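Local coordinates for nitrite reductase (Hyphomicrobium denitrificans, PDB 2DV6), which probably reduces nitrite to nitric oxide with electrons from cytochrome c, as a copper-containing enzyme of the multicopper oxidase family, at residues A[29-34]-A[55-60]; A[64-69]-A[97-102]. All blocks are in the same frame, centred on the assembly; numbering follows the deposited sequence.

Contact 1: residues A[29-34]-A[55-60]; sequences FTLRTG and PTLVVH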
ATOM      1  N   PHE A  29     -22.428  17.915  10.289  1.00 24.53           N
ATOM      2  CA  PHE A  29     -22.227  17.242   9.005  1.00 23.26           C
ATOM      3  C   PHE A  29     -20.762  17.302   8.698  1.00 23.45           C
ATOM      4  O   PHE A  29     -20.163  18.367   8.825  1.00 22.87           O
ATOM      5  CB  PHE A  29     -23.003  17.955   7.864  1.00 23.48           C
ATOM      6  CG  PHE A  29     -24.492  17.942   8.064  1.00 22.64           C
ATOM      7  CD1 PHE A  29     -25.137  19.058   8.558  1.00 21.97           C
ATOM      8  CD2 PHE A  29     -25.221  16.775   7.863  1.00 22.39           C
ATOM      9  CE1 PHE A  29     -26.499  19.032   8.775  1.00 22.48           C
ATOM     10  CE2 PHE A  29     -26.606  16.736   8.078  1.00 23.31           C
ATOM     11  CZ  PHE A  29     -27.242  17.853   8.532  1.00 22.30           C
ATOM     12  N   THR A  30     -20.180  16.162   8.309  1.00 22.75           N
ATOM     13  CA  THR A  30     -18.785  16.153   7.859  1.00 23.31           C
ATOM     14  C   THR A  30     -18.692  15.913   6.351  1.00 22.47           C
ATOM     15  O   THR A  30     -19.341  15.018   5.850  1.00 22.67           O
ATOM     16  CB  THR A  30     -17.935  15.120   8.670  1.00 22.99           C
ATOM     17  OG1 THR A  30     -18.004  15.485  10.047  1.00 20.37           O
ATOM     18  CG2 THR A  30     -16.467  15.108   8.205  1.00 21.05           C
ATOM     19  N   LEU A  31     -17.920  16.761   5.664  1.00 21.74           N
ATOM     20  CA  LEU A  31     -17.701  16.713   4.230  1.00 21.58           C
ATOM     21  C   LEU A  31     -16.205  16.592   4.000  1.00 22.96           C
ATOM     22  O   LEU A  31     -15.405  17.363   4.548  1.00 23.31           O
ATOM     23  CB  LEU A  31     -18.209  18.017   3.546  1.00 19.74           C
ATOM     24  CG  LEU A  31     -19.701  18.369   3.718  1.00 19.52           C
ATOM     25  CD1 LEU A  31     -20.120  19.745   3.092  1.00 17.99           C
ATOM     26  CD2 LEU A  31     -20.573  17.271   3.168  1.00 17.14           C
ATOM     27  N   ARG A  32     -15.813  15.626   3.193  1.00 24.18           N
ATOM     28  CA  ARG A  32     -14.449  15.575   2.730  1.00 26.59           C
ATOM     29  C   ARG A  32     -14.468  15.911   1.246  1.00 26.63           C
ATOM     30  O   ARG A  32     -15.450  15.667   0.579  1.00 27.01           O
ATOM     31  CB  ARG A  32     -13.806  14.205   2.991  1.00 28.88           C
ATOM     32  CG  ARG A  32     -14.422  13.026   2.248  1.00 33.03           C
ATOM     33  CD  ARG A  32     -13.702  11.686   2.605  1.00 35.30           C
ATOM     34  NE  ARG A  32     -14.546  10.539   2.253  1.00 37.88           N
ATOM     35  CZ  ARG A  32     -14.444   9.833   1.125  1.00 39.29           C
ATOM     36  NH1 ARG A  32     -13.511  10.125   0.218  1.00 39.18           N
ATOM     37  NH2 ARG A  32     -15.288   8.819   0.906  1.00 41.30           N
ATOM     38  N   THR A  33     -13.414  16.532   0.750  1.00 26.55           N
ATOM     39  CA  THR A  33     -13.371  16.871  -0.670  1.00 26.72           C
ATOM     40  C   THR A  33     -12.718  15.693  -1.428  1.00 26.87           C
ATOM     41  O   THR A  33     -11.898  14.963  -0.870  1.00 26.43           O
ATOM     42  CB  THR A  33     -12.610  18.201  -0.914  1.00 26.30           C
ATOM     43  OG1 THR A  33     -11.214  18.007  -0.647  1.00 26.15           O
ATOM     44  CG2 THR A  33     -13.150  19.354  -0.020  1.00 24.55           C
ATOM     45  N   GLY A  34     -13.095  15.499  -2.679  1.00 26.62           N
ATOM     46  CA  GLY A  34     -12.464  14.476  -3.484  1.00 26.97           C
ATOM     47  C   GLY A  34     -12.937  14.442  -4.922  1.00 27.98           C
ATOM     48  O   GLY A  34     -13.667  15.318  -5.369  1.00 27.18           O
ATOM     49  N   PRO A  55     -23.837  15.707  -0.768  1.00 26.77           N
ATOM     50  CA  PRO A  55     -25.095  15.367  -0.088  1.00 26.00           C
ATOM     51  C   PRO A  55     -25.972  16.575   0.284  1.00 26.12           C
ATOM     52  O   PRO A  55     -25.478  17.686   0.622  1.00 24.75           O
ATOM     53  CB  PRO A  55     -24.631  14.647   1.189  1.00 25.18           C
ATOM     54  CG  PRO A  55     -23.250  15.078   1.407  1.00 26.21           C
ATOM     55  CD  PRO A  55     -22.659  15.290   0.022  1.00 25.97           C
ATOM     56  N   THR A  56     -27.273  16.342   0.203  1.00 26.17           N
ATOM     57  CA  THR A  56     -28.242  17.275   0.737  1.00 26.32           C
ATOM     58  C   THR A  56     -28.180  17.170   2.251  1.00 25.76           C
ATOM     59  O   THR A  56     -28.271  16.072   2.822  1.00 25.80           O
ATOM     60  CB  THR A  56     -29.638  17.012   0.182  1.00 26.55           C
ATOM     61  OG1 THR A  56     -29.570  17.100  -1.251  1.00 29.30           O
ATOM     62  CG2 THR A  56     -30.651  18.078   0.710  1.00 27.14           C
ATOM     63  N   LEU A  57     -27.958  18.310   2.897  1.00 25.15           N
ATOM     64  CA  LEU A  57     -27.863  18.348   4.354  1.00 24.77           C
ATOM     65  C   LEU A  57     -29.237  18.751   4.858  1.00 25.73           C
ATOM     66  O   LEU A  57     -29.660  19.898   4.666  1.00 27.11           O
ATOM     67  CB  LEU A  57     -26.798  19.366   4.758  1.00 23.67           C
ATOM     68  CG  LEU A  57     -25.406  19.229   4.107  1.00 22.56           C
ATOM     69  CD1 LEU A  57     -24.429  20.235   4.672  1.00 21.88           C
ATOM     70  CD2 LEU A  57     -24.891  17.806   4.286  1.00 22.21           C
ATOM     71  N   VAL A  58     -29.969  17.824   5.457  1.00 27.08           N
ATOM     72  CA  VAL A  58     -31.304  18.182   5.904  1.00 28.35           C
ATOM     73  C   VAL A  58     -31.409  18.553   7.368  1.00 28.83           C
ATOM     74  O   VAL A  58     -30.984  17.828   8.268  1.00 29.89           O
ATOM     75  CB  VAL A  58     -32.520  17.365   5.264  1.00 29.30           C
ATOM     76  CG1 VAL A  58     -32.093  16.235   4.320  1.00 27.10           C
ATOM     77  CG2 VAL A  58     -33.629  16.988   6.270  1.00 28.41           C
ATOM     78  N   VAL A  59     -32.015  19.709   7.555  1.00 29.09           N
ATOM     79  CA  VAL A  59     -31.941  20.459   8.775  1.00 30.74           C
ATOM     80  C   VAL A  59     -33.335  21.057   9.058  1.00 31.80           C
ATOM     81  O   VAL A  59     -34.191  21.106   8.171  1.00 30.20           O
ATOM     82  CB  VAL A  59     -30.814  21.502   8.586  1.00 31.72           C
ATOM     83  CG1 VAL A  59     -31.126  22.839   9.190  1.00 31.24           C
ATOM     84  CG2 VAL A  59     -29.465  20.886   9.036  1.00 31.74           C
ATOM     85  N   HIS A  60     -33.574  21.447  10.313  1.00 32.82           N
ATOM     86  CA  HIS A  60     -34.857  22.019  10.713  1.00 33.11           C
ATOM     87  C   HIS A  60     -34.683  23.440  11.201  1.00 33.99           C
ATOM     88  O   HIS A  60     -33.648  23.798  11.791  1.00 34.65           O
ATOM     89  CB  HIS A  60     -35.578  21.146  11.748  1.00 32.04           C
ATOM     90  CG  HIS A  60     -36.073  19.851  11.182  1.00 32.97           C
ATOM     91  ND1 HIS A  60     -37.363  19.682  10.727  1.00 32.85           N
ATOM     92  CD2 HIS A  60     -35.441  18.671  10.962  1.00 32.42           C
ATOM     93  CE1 HIS A  60     -37.517  18.444  10.285  1.00 33.57           C
ATOM     94  NE2 HIS A  60     -36.358  17.816  10.395  1.00 33.42           N
TER
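Phe29 lies flat against Leu57 across the core of the N-terminal cupredoxin domain, a beta sandwich in which strand 27-36 belongs to one sheet and strand 57-60 to the other. Leu57 CB sits almost squarely over the ring centre, 4.0 Å from the Phe29 centroid and 7° off the ring normal, a CH-pi contact. The same leucine reaches back over that face toward the root of the ring, its CD2 3.7 Å from Phe29 CD2. The outer end of the ring is met at its edge instead: Val59 CG2 comes to 3.5 Å from Phe29 CE1, with Val58 O near CZ. Phe29 CG stands anti to the carbonyl carbon (chi1 -63°), which carries the ring along strand 57-60 toward Val59. Leu31, two residues on, continues the apolar seam toward Pro55.

The axes of strands 29-34 and 57-60 approach to 9.8 Å, and the side chains bridge that distance. Behind them, Phe29 also packs on Val65 and Leu31 on Val67 of the neighbouring strand, while Leu57 rests on Ile128 of strand 125-131. Backbone carbonyls of 55-60 have partners outside the pair: Tyr112 OH bonds Pro55 O, and Arg135 NH2 bonds Val58 O. At the Pro55 end, Leu31 CD2 lies 3.9 Å from Pro55 CG.

Contact 2: residues A[64-69]-A[97-102]; sequences TVQVNL and SSTFSF
Val65, Val67 and Leu69 pair with Phe102, Phe100 and Ser98 in an antiparallel ladder at the edge of one sheet of the cupredoxin sandwich in the N-terminal domain. Each is a hydrogen-bonded pair with two backbone bonds, from Val65 N to Phe102 O (2.7 Å) at one end to Ser98 N to Leu69 O (3.0 Å) at the other. Between them, Gln66 faces Ser101 and Asn68 faces Thr99 as non-hydrogen-bonded pairs.

The apolar contacts lie on the face carrying the valines and phenylalanines. Val65 CB stands over one face of the Phe102 ring, 3.9 Å from its centroid and offset toward the rim, in a CH-pi contact. Phe102 CG lies between its backbone N and carbonyl carbon (chi1 65°), swinging the ring toward strand 64-69, beneath Val65. Phe100 turns likewise, bringing CE1 to 3.5 Å from Val67 CB. Tyr84 meets the Phe102 ring, and Leu69 packs close to the copper ligand His77.

Polar side chains occupy the opposite face, where the second subunit covers part of the sheet: Ser101 OG bonds Pro263 O of that subunit. Asn68 OD1 accepts two bonds, while its ND2 bonds Thr30 OG1. Gln66 NE2, which also bonds Glu422, approaches Asn68 OD1 on a lone pair at 2.9 Å, in the carbonyl plane; Thr99 OG1 donates to Asn68 OD1 at 2.8 Å from 40° out of that plane.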
ATOM      1  N   THR A  64     -28.900  24.875  15.093  1.00 30.12           N
ATOM      2  CA  THR A  64     -27.534  25.304  14.857  1.00 30.75           C
ATOM      3  C   THR A  64     -26.873  24.199  14.026  1.00 29.88           C
ATOM      4  O   THR A  64     -26.877  23.035  14.427  1.00 28.52           O
ATOM      5  CB  THR A  64     -26.784  25.507  16.164  1.00 30.98           C
ATOM      6  OG1 THR A  64     -27.412  26.560  16.889  1.00 31.94           O
ATOM      7  CG2 THR A  64     -25.352  25.909  15.883  1.00 32.46           C
ATOM      8  N   VAL A  65     -26.354  24.570  12.854  1.00 28.31           N
ATOM      9  CA  VAL A  65     -25.858  23.596  11.897  1.00 27.18           C
ATOM     10  C   VAL A  65     -24.366  23.763  11.912  1.00 26.75           C
ATOM     11  O   VAL A  65     -23.864  24.879  11.714  1.00 27.93           O
ATOM     12  CB  VAL A  65     -26.411  23.878  10.469  1.00 28.20           C
ATOM     13  CG1 VAL A  65     -25.740  22.985   9.399  1.00 26.48           C
ATOM     14  CG2 VAL A  65     -27.984  23.724  10.449  1.00 26.87           C
ATOM     15  N   GLN A  66     -23.655  22.670  12.149  1.00 25.21           N
ATOM     16  CA  GLN A  66     -22.183  22.698  12.147  1.00 23.97           C
ATOM     17  C   GLN A  66     -21.716  21.894  10.942  1.00 22.90           C
ATOM     18  O   GLN A  66     -22.206  20.790  10.692  1.00 21.91           O
ATOM     19  CB  GLN A  66     -21.590  22.127  13.451  1.00 23.87           C
ATOM     20  CG  GLN A  66     -20.042  22.048  13.463  1.00 23.46           C
ATOM     21  CD  GLN A  66     -19.506  21.425  14.726  1.00 24.60           C
ATOM     22  OE1 GLN A  66     -19.991  21.717  15.804  1.00 26.98           O
ATOM     23  NE2 GLN A  66     -18.491  20.569  14.606  1.00 23.00           N
ATOM     24  N   VAL A  67     -20.791  22.469  10.185  1.00 21.91           N
ATOM     25  CA  VAL A  67     -20.220  21.773   9.039  1.00 21.38           C
ATOM     26  C   VAL A  67     -18.714  21.619   9.223  1.00 21.24           C
ATOM     27  O   VAL A  67     -18.034  22.585   9.502  1.00 19.82           O
ATOM     28  CB  VAL A  67     -20.547  22.510   7.714  1.00 22.23           C
ATOM     29  CG1 VAL A  67     -19.865  21.820   6.515  1.00 20.60           C
ATOM     30  CG2 VAL A  67     -22.099  22.523   7.499  1.00 22.07           C
ATOM     31  N   ASN A  68     -18.214  20.382   9.084  1.00 20.85           N
ATOM     32  CA  ASN A  68     -16.787  20.091   9.220  1.00 20.15           C
ATOM     33  C   ASN A  68     -16.233  19.784   7.825  1.00 20.46           C
ATOM     34  O   ASN A  68     -16.602  18.797   7.216  1.00 21.51           O
ATOM     35  CB  ASN A  68     -16.541  18.853  10.078  1.00 19.30           C
ATOM     36  CG  ASN A  68     -17.134  18.942  11.466  1.00 21.04           C
ATOM     37  OD1 ASN A  68     -17.200  20.022  12.097  1.00 19.57           O
ATOM     38  ND2 ASN A  68     -17.521  17.770  11.988  1.00 18.54           N
ATOM     39  N   LEU A  69     -15.316  20.592   7.339  1.00 20.04           N
ATOM     40  CA  LEU A  69     -14.783  20.378   6.015  1.00 20.40           C
ATOM     41  C   LEU A  69     -13.376  19.827   6.172  1.00 20.38           C
ATOM     42  O   LEU A  69     -12.546  20.455   6.840  1.00 20.14           O
ATOM     43  CB  LEU A  69     -14.721  21.725   5.289  1.00 19.49           C
ATOM     44  CG  LEU A  69     -14.508  21.869   3.775  1.00 21.78           C
ATOM     45  CD1 LEU A  69     -13.359  22.825   3.413  1.00 21.09           C
ATOM     46  CD2 LEU A  69     -14.572  20.599   2.914  1.00 19.18           C
ATOM     47  N   SER A  97      -8.316  21.278   7.670  1.00 19.72           N
ATOM     48  CA  SER A  97      -9.718  21.199   8.027  1.00 20.01           C
ATOM     49  C   SER A  97     -10.214  22.547   8.502  1.00 20.39           C
ATOM     50  O   SER A  97      -9.439  23.344   9.014  1.00 19.74           O
ATOM     51  CB  SER A  97      -9.935  20.179   9.146  1.00 19.56           C
ATOM     52  OG  SER A  97      -9.410  18.916   8.809  1.00 18.85           O
ATOM     53  N   SER A  98     -11.507  22.792   8.313  1.00 20.39           N
ATOM     54  CA  SER A  98     -12.110  23.961   8.870  1.00 22.10           C
ATOM     55  C   SER A  98     -13.508  23.578   9.241  1.00 22.67           C
ATOM     56  O   SER A  98     -14.236  22.887   8.501  1.00 24.79           O
ATOM     57  CB  SER A  98     -12.181  25.131   7.880  1.00 22.99           C
ATOM     58  OG  SER A  98     -12.935  26.197   8.483  1.00 24.23           O
ATOM     59  N   THR A  99     -13.910  24.120  10.355  1.00 22.67           N
ATOM     60  CA  THR A  99     -15.159  23.793  10.987  1.00 23.00           C
ATOM     61  C   THR A  99     -15.946  25.157  11.127  1.00 23.64           C
ATOM     62  O   THR A  99     -15.332  26.220  11.387  1.00 22.95           O
ATOM     63  CB  THR A  99     -14.653  23.155  12.295  1.00 22.80           C
ATOM     64  OG1 THR A  99     -15.006  21.750  12.408  1.00 25.98           O
ATOM     65  CG2 THR A  99     -14.854  23.988  13.439  1.00 18.58           C
ATOM     66  N   PHE A 100     -17.268  25.159  10.914  1.00 23.78           N
ATOM     67  CA  PHE A 100     -18.069  26.397  11.084  1.00 23.92           C
ATOM     68  C   PHE A 100     -19.514  26.031  11.336  1.00 24.29           C
ATOM     69  O   PHE A 100     -19.886  24.875  11.183  1.00 25.77           O
ATOM     70  CB  PHE A 100     -17.949  27.358   9.870  1.00 23.92           C
ATOM     71  CG  PHE A 100     -18.707  26.899   8.619  1.00 24.42           C
ATOM     72  CD1 PHE A 100     -18.236  25.847   7.841  1.00 23.99           C
ATOM     73  CD2 PHE A 100     -19.881  27.552   8.210  1.00 24.20           C
ATOM     74  CE1 PHE A 100     -18.933  25.435   6.667  1.00 24.21           C
ATOM     75  CE2 PHE A 100     -20.564  27.154   7.088  1.00 24.07           C
ATOM     76  CZ  PHE A 100     -20.088  26.068   6.305  1.00 23.23           C
ATOM     77  N   SER A 101     -20.322  27.017  11.711  1.00 23.95           N
ATOM     78  CA  SER A 101     -21.711  26.800  12.068  1.00 24.14           C
ATOM     79  C   SER A 101     -22.559  27.992  11.681  1.00 25.09           C
ATOM     80  O   SER A 101     -22.041  29.098  11.421  1.00 25.72           O
ATOM     81  CB  SER A 101     -21.850  26.538  13.563  1.00 24.58           C
ATOM     82  OG  SER A 101     -21.373  27.651  14.314  1.00 24.88           O
ATOM     83  N   PHE A 102     -23.863  27.762  11.613  1.00 24.91           N
ATOM     84  CA  PHE A 102     -24.830  28.847  11.425  1.00 25.65           C
ATOM     85  C   PHE A 102     -26.167  28.400  11.991  1.00 25.67           C
ATOM     86  O   PHE A 102     -26.412  27.211  12.102  1.00 26.20           O
ATOM     87  CB  PHE A 102     -24.953  29.222   9.940  1.00 24.65           C
ATOM     88  CG  PHE A 102     -25.515  28.115   9.080  1.00 25.75           C
ATOM     89  CD1 PHE A 102     -24.678  27.166   8.516  1.00 25.92           C
ATOM     90  CD2 PHE A 102     -26.883  28.038   8.828  1.00 25.26           C
ATOM     91  CE1 PHE A 102     -25.179  26.141   7.731  1.00 26.44           C
ATOM     92  CE2 PHE A 102     -27.403  27.017   8.051  1.00 27.06           C
ATOM     93  CZ  PHE A 102     -26.550  26.064   7.497  1.00 26.97           C
TER

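In the fold
Both contacts are largely buried, but they hold the N-terminal cupredoxin domain together in different ways. Contact 1 spans its two sheets through apolar side chains, whereas contact 2 knits neighbouring strands of one sheet through backbone hydrogen bonds. They share that sheet: 29-34 runs beside 64-69, with Phe29 O 2.8 Å from Asn68 N and Leu31 N 2.9 Å from Asn68 O, both probable hydrogen bonds. Val59 CG1 and Val65 CG2, 3.5 Å apart, pack together where the two contacts meet. The inward-facing side chains of contact 2 therefore continue the interior of contact 1, while its opposite, polar face takes part in packing against the second subunit.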